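Local coordinates for protein putative laminarinase (Phanerochaete chrysosporium, PDB 2W39) that probably hydrolyses beta-glucans such as laminarin and lichenin, as a secreted family 16 glycoside hydrolase of a white-rot fungus, at residues N128-H133 and V167-A172; T145-A150 and T226-F231. All blocks are in the same frame, centred on the assembly; numbering follows the deposited sequence.

How the contacts relate
Contact 1 is the buried one: 128-133 and 167-172 pair as neighbouring strands of the sheet that also carries the sugar site. Contact 2 lies farther from the centre of the chain, partly buried, where the loop 145-148 meets 226-231, whose strand belongs to the other sheet. The two are bound together at strand 165-168, since Gln168 N is probably hydrogen-bonded to His149 O (2.8 Å), and Phe231 packs on Leu132 from the opposing sheet. Chemistry follows place: regular backbone bonds and an apolar methionine end in contact 1, against threonine methyls, a bridging water and a weak N-H to sulfur bond in contact 2.

Contact 1 of 2, residues N128-H133 and V167-A172; sequences NAMTLH and VQAPTA. With LGC (D-glucono-1,5-lactone), chain D; BGC (beta-D-glucopyranose), chain B.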
loop_
_atom_site.group_PDB
_atom_site.type_symbol
_atom_site.label_atom_id
_atom_site.label_comp_id
_atom_site.label_asym_id
_atom_site.label_seq_id
_atom_site.Cartn_x
_atom_site.Cartn_y
_atom_site.Cartn_z
ATOM N N ASN A 128 9.945 2.268 -3.390
ATOM C CA ASN A 128 8.914 1.689 -2.547
ATOM C C ASN A 128 9.534 1.076 -1.295
ATOM O O ASN A 128 10.644 0.549 -1.337
ATOM C CB ASN A 128 8.191 0.585 -3.316
ATOM C CG ASN A 128 6.977 0.083 -2.578
ATOM O OD1 ASN A 128 6.113 0.873 -2.225
ATOM N ND2 ASN A 128 6.920 -1.219 -2.310
ATOM N N ALA A 129 8.774 1.134 -0.213
ATOM C CA ALA A 129 9.137 0.466 1.039
ATOM C C ALA A 129 8.111 -0.628 1.332
ATOM O O ALA A 129 6.905 -0.388 1.225
ATOM C CB ALA A 129 9.186 1.466 2.189
ATOM N N MET A 130 8.604 -1.793 1.754
ATOM C CA MET A 130 7.792 -2.937 2.159
ATOM C C MET A 130 8.204 -3.239 3.595
ATOM O O MET A 130 9.393 -3.393 3.878
ATOM C CB MET A 130 8.068 -4.115 1.233
ATOM C CG MET A 130 7.606 -3.793 -0.205
ATOM S SD MET A 130 8.694 -4.389 -1.522
ATOM C CE MET A 130 10.156 -3.371 -1.213
ATOM N N THR A 131 7.232 -3.288 4.508
ATOM C CA THR A 131 7.532 -3.198 5.939
ATOM C C THR A 131 6.560 -4.047 6.731
ATOM O O THR A 131 5.358 -4.069 6.437
ATOM C CB THR A 131 7.395 -1.729 6.394
ATOM O OG1 THR A 131 8.166 -0.883 5.534
ATOM C CG2 THR A 131 7.866 -1.530 7.810
ATOM N N LEU A 132 7.079 -4.704 7.770
ATOM C CA LEU A 132 6.188 -5.312 8.762
ATOM C C LEU A 132 6.182 -4.489 10.035
ATOM O O LEU A 132 7.222 -3.952 10.452
ATOM C CB LEU A 132 6.605 -6.734 9.143
ATOM C CG LEU A 132 6.887 -7.710 8.010
ATOM C CD1 LEU A 132 7.132 -9.091 8.574
ATOM C CD2 LEU A 132 5.775 -7.751 6.975
ATOM N N HIS A 133 5.016 -4.414 10.666
ATOM C CA HIS A 133 4.875 -3.835 12.006
ATOM C C HIS A 133 4.205 -4.888 12.866
ATOM O O HIS A 133 3.159 -5.419 12.489
ATOM C CB HIS A 133 3.975 -2.595 11.981
ATOM C CG HIS A 133 4.419 -1.519 11.045
ATOM N ND1 HIS A 133 4.820 -0.275 11.474
ATOM C CD2 HIS A 133 4.478 -1.482 9.691
ATOM C CE1 HIS A 133 5.127 0.476 10.430
ATOM N NE2 HIS A 133 4.934 -0.236 9.336
ATOM N N VAL A 167 12.122 -2.876 4.051
ATOM C CA VAL A 167 12.977 -3.197 2.927
ATOM C C VAL A 167 12.652 -2.196 1.831
ATOM O O VAL A 167 11.477 -1.970 1.514
ATOM C CB VAL A 167 12.715 -4.630 2.405
ATOM C CG1 VAL A 167 13.538 -4.925 1.139
ATOM C CG2 VAL A 167 13.026 -5.669 3.490
ATOM N N GLN A 168 13.695 -1.607 1.244
ATOM C CA GLN A 168 13.557 -0.692 0.109
ATOM C C GLN A 168 13.698 -1.459 -1.205
ATOM O O GLN A 168 14.661 -2.213 -1.380
ATOM C CB GLN A 168 14.641 0.393 0.179
ATOM C CG GLN A 168 14.629 1.224 1.454
ATOM C CD GLN A 168 13.629 2.356 1.410
ATOM O OE1 GLN A 168 12.659 2.377 2.177
ATOM N NE2 GLN A 168 13.861 3.320 0.515
ATOM N N ALA A 169 12.761 -1.268 -2.136
ATOM C CA ALA A 169 12.882 -1.871 -3.466
ATOM C C ALA A 169 14.131 -1.356 -4.189
ATOM O O ALA A 169 14.567 -0.226 -3.939
ATOM C CB ALA A 169 11.658 -1.602 -4.296
ATOM N N PRO A 170 14.720 -2.175 -5.076
ATOM C CA PRO A 170 15.983 -1.779 -5.701
ATOM C C PRO A 170 15.872 -0.805 -6.852
ATOM O O PRO A 170 16.908 -0.271 -7.268
ATOM C CB PRO A 170 16.546 -3.113 -6.205
ATOM C CG PRO A 170 15.320 -3.949 -6.466
ATOM C CD PRO A 170 14.366 -3.575 -5.385
ATOM N N THR A 171 14.681 -0.608 -7.410
ATOM C CA THR A 171 14.543 0.273 -8.582
ATOM C C THR A 171 13.651 1.474 -8.315
ATOM O O THR A 171 12.690 1.414 -7.539
ATOM C CB THR A 171 14.018 -0.460 -9.836
ATOM O OG1 THR A 171 12.668 -0.884 -9.614
ATOM C CG2 THR A 171 14.912 -1.660 -10.214
ATOM N N ALA A 172 13.947 2.573 -9.007
ATOM C CA ALA A 172 13.149 3.789 -8.897
ATOM C C ALA A 172 11.704 3.573 -9.343
ATOM O O ALA A 172 10.777 4.144 -8.751
ATOM C CB ALA A 172 13.771 4.912 -9.684
HETATM C C1 LGC D . 2.132 2.138 8.537
HETATM C C2 LGC D . 1.390 2.486 9.792
HETATM O O5 LGC D . 1.480 2.014 7.234
HETATM O O1 LGC D . 3.339 1.959 8.585
HETATM O O2 LGC D . 1.653 1.511 10.820
HETATM C C3 LGC D . -0.111 2.631 9.517
HETATM O O3 LGC D . -0.730 3.396 10.565
HETATM C C4 LGC D . -0.334 3.298 8.160
HETATM O O4 LGC D . -1.694 3.686 7.990
HETATM C C5 LGC D . 0.079 2.290 7.094
HETATM C C6 LGC D . -0.169 2.722 5.652
HETATM O O6 LGC D . 0.443 3.983 5.344
HETATM C C2 BGC B . 1.655 2.696 9.491
HETATM C C3 BGC B . 0.126 2.640 9.453
HETATM C C4 BGC B . -0.349 3.306 8.173
HETATM C C5 BGC B . 0.095 2.414 7.024
HETATM C C6 BGC B . -0.416 2.929 5.685
HETATM C C1 BGC B . 2.358 2.453 8.140
HETATM O O1 BGC B . 3.313 3.505 7.907
HETATM O O2 BGC B . 2.144 1.753 10.458
HETATM O O3 BGC B . -0.443 3.272 10.614
HETATM O O4 BGC B . -1.767 3.461 8.165
HETATM O O5 BGC B . 1.528 2.329 6.966
HETATM O O6 BGC B . 0.442 3.975 5.213
#
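Met130 and Val167 form the tight end of this contact, an antiparallel hydrogen-bonded pair in which each backbone N-H reaches the other residue's carbonyl, Met130 N to Val167 O at 2.9 Å and Val167 N to Met130 O at 2.8 Å. The first bond is nearly straight (169°), the second more bent. Met130 CG lies beside the backbone N (chi1 -65°), and bends farther out turn CE onto the neighbouring strand's backbone, 3.3 Å from Val167 O; Ala169 CB is 3.9 Å from the same CE. On this face Ala229 of strand 229-232 touches both Met130 and Val167, so these side chains fill the space between the two sheets of the beta sandwich, the family 16 fold. A third bond, Ala169 N to Asn128 O at 2.9 Å, extends the pairing just past the strand ends. The amide of Asn128 turns instead to strand 115-120, with OD1 on Glu120 N and ND2 on Ile118 O.

Looser is the non-hydrogen-bonded pair Ala129 and Gln168: in one of its two conformers the partly exposed glutamine tentatively lays OE1 3.6 Å from Ala129 CB. His133 lines the sugar pocket. Its NE2 approaches lactone O1 to 2.8 Å and bonds weakly to Asp117 OD2, while ND1 donates to Asn162 OD1, helping fix the ring's rotation. Lactone and glucose, modelled as overlapping alternatives, each place O2 over the same ring face. With an alanine here the imidazole is gone, which would probably leave Asn162 OD1 without its donor and the sugar without the ring it approaches.

Contact 2 of 2, residues T145-A150 and T226-F231; sequences TMTGHA and TPTAFF
Thr147 N to Pro227 O (2.9 Å) and Gly148 N to Thr228 O (2.8 Å) are the two backbone hydrogen bonds that tie the loop 145-148 to 226-231. Both donors lie in the plane of the carbonyl they meet, and the glycine N-H falls on a lone pair of Thr228 O, though that bond is bent to 137°. Gly148, lacking a side chain, lets its backbone come close to that oxygen. Pro227 O also receives the CA-H of Met146.

A third, weak bond runs from Phe230 N to Met146 SD at 3.5 Å. The sulfur gets there because CG sits between the backbone N and the carbonyl carbon (chi1 63°) and the chain then runs extended past Thr228 O.

Just here Thr228 and Ala229 both face Val198, a classic beta bulge where strand 229-232 joins strand 195-202 of the sandwich; Thr228 OG1 is held by Phe200 N of that strand. The same hydroxyl also shares a water with Thr147, the water lying 2.7 Å from Thr228 OG1 and as far from Thr147 OG1.

Apolar contacts come mostly from methyls and methylenes. With OG1 turned beside the backbone N (chi1 -65°), Thr226 brings CG2 to 3.8 Å from Thr145 CG2, the two side chains crossing at about a right angle, and it touches Met146 CA as well. Met146 CB rests 3.9 Å from Phe230 CB.

Polar backbone atoms flank the Phe230 ring: Thr145 O approaches it obliquely, 3.3 Å from CD1 of Phe230, while Thr145 N lies in plane at the ring's edge.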
loop_
_atom_site.group_PDB
_atom_site.type_symbol
_atom_site.label_atom_id
_atom_site.label_comp_id
_atom_site.label_asym_id
_atom_site.label_seq_id
_atom_site.Cartn_x
_atom_site.Cartn_y
_atom_site.Cartn_z
ATOM N N THR A 145 17.799 -13.791 1.412
ATOM C CA THR A 145 17.701 -13.734 -0.032
ATOM C C THR A 145 16.513 -12.891 -0.508
ATOM O O THR A 145 15.342 -13.280 -0.367
ATOM C CB THR A 145 17.700 -15.156 -0.604
ATOM O OG1 THR A 145 18.998 -15.700 -0.369
ATOM C CG2 THR A 145 17.445 -15.160 -2.090
ATOM N N MET A 146 16.850 -11.754 -1.117
ATOM C CA MET A 146 15.867 -10.824 -1.669
ATOM C C MET A 146 16.623 -9.847 -2.539
ATOM O O MET A 146 17.854 -9.738 -2.430
ATOM C CB MET A 146 15.123 -10.090 -0.549
ATOM C CG MET A 146 16.014 -9.218 0.320
ATOM S SD MET A 146 15.114 -8.696 1.775
ATOM C CE MET A 146 16.341 -7.663 2.578
ATOM N N THR A 147 15.919 -9.136 -3.415
ATOM C CA THR A 147 16.584 -8.140 -4.259
ATOM C C THR A 147 16.650 -6.746 -3.633
ATOM O O THR A 147 17.474 -5.915 -4.033
ATOM C CB THR A 147 15.929 -8.031 -5.629
ATOM O OG1 THR A 147 14.622 -7.488 -5.439
ATOM C CG2 THR A 147 15.834 -9.383 -6.327
ATOM N N GLY A 148 15.805 -6.488 -2.646
ATOM C CA GLY A 148 15.784 -5.200 -1.971
ATOM C C GLY A 148 16.792 -5.077 -0.841
ATOM O O GLY A 148 17.537 -6.018 -0.516
ATOM N N HIS A 149 16.767 -3.915 -0.197
ATOM C CA HIS A 149 17.753 -3.537 0.811
ATOM C C HIS A 149 17.050 -3.272 2.140
ATOM O O HIS A 149 16.203 -2.388 2.227
ATOM C CB HIS A 149 18.499 -2.273 0.339
ATOM C CG HIS A 149 19.255 -1.576 1.421
ATOM N ND1 HIS A 149 20.485 -2.012 1.860
ATOM C CD2 HIS A 149 18.957 -0.478 2.155
ATOM C CE1 HIS A 149 20.915 -1.214 2.821
ATOM N NE2 HIS A 149 20.006 -0.276 3.022
ATOM N N ALA A 150 17.403 -4.022 3.184
ATOM C CA ALA A 150 16.801 -3.841 4.503
ATOM C C ALA A 150 17.225 -2.509 5.109
ATOM O O ALA A 150 18.395 -2.119 4.991
ATOM C CB ALA A 150 17.205 -4.980 5.418
ATOM N N THR A 226 13.395 -14.722 -7.061
ATOM C CA THR A 226 13.708 -14.141 -5.774
ATOM C C THR A 226 12.786 -12.963 -5.463
ATOM O O THR A 226 12.575 -12.099 -6.312
ATOM C CB THR A 226 15.174 -13.721 -5.788
ATOM O OG1 THR A 226 15.949 -14.911 -5.914
ATOM C CG2 THR A 226 15.566 -12.972 -4.537
ATOM N N PRO A 227 12.247 -12.911 -4.231
ATOM C CA PRO A 227 11.383 -11.790 -3.872
ATOM C C PRO A 227 12.139 -10.469 -3.749
ATOM O O PRO A 227 13.355 -10.433 -3.528
ATOM C CB PRO A 227 10.803 -12.219 -2.514
ATOM C CG PRO A 227 11.851 -13.094 -1.939
ATOM C CD PRO A 227 12.403 -13.866 -3.115
ATOM N N THR A 228 11.407 -9.379 -3.888
ATOM C CA THR A 228 11.944 -8.053 -3.653
ATOM C C THR A 228 12.205 -7.821 -2.159
ATOM O O THR A 228 13.252 -7.290 -1.772
ATOM C CB THR A 228 10.977 -7.003 -4.217
ATOM O OG1 THR A 228 10.705 -7.305 -5.593
ATOM C CG2 THR A 228 11.574 -5.624 -4.119
ATOM N N ALA A 229 11.227 -8.210 -1.330
ATOM C CA ALA A 229 11.377 -8.176 0.126
ATOM C C ALA A 229 11.071 -9.560 0.666
ATOM O O ALA A 229 10.119 -10.207 0.245
ATOM C CB ALA A 229 10.420 -7.150 0.761
ATOM N N PHE A 230 11.890 -10.003 1.615
ATOM C CA PHE A 230 11.746 -11.307 2.274
ATOM C C PHE A 230 11.815 -11.078 3.766
ATOM O O PHE A 230 12.747 -10.444 4.286
ATOM C CB PHE A 230 12.901 -12.205 1.811
ATOM C CG PHE A 230 12.901 -13.634 2.355
ATOM C CD1 PHE A 230 14.117 -14.291 2.508
ATOM C CD2 PHE A 230 11.732 -14.338 2.656
ATOM C CE1 PHE A 230 14.180 -15.602 2.948
ATOM C CE2 PHE A 230 11.784 -15.658 3.095
ATOM C CZ PHE A 230 13.022 -16.285 3.237
ATOM N N PHE A 231 10.809 -11.609 4.445
ATOM C CA PHE A 231 10.688 -11.565 5.900
ATOM C C PHE A 231 10.589 -13.007 6.380
ATOM O O PHE A 231 9.498 -13.555 6.529
ATOM C CB PHE A 231 9.462 -10.755 6.305
ATOM C CG PHE A 231 9.511 -9.337 5.829
ATOM C CD1 PHE A 231 8.774 -8.928 4.709
ATOM C CD2 PHE A 231 10.303 -8.393 6.488
ATOM C CE1 PHE A 231 8.841 -7.596 4.274
ATOM C CE2 PHE A 231 10.363 -7.066 6.054
ATOM C CZ PHE A 231 9.625 -6.674 4.946
HETATM O O HOH W 1 12.727 -7.336 -7.316
#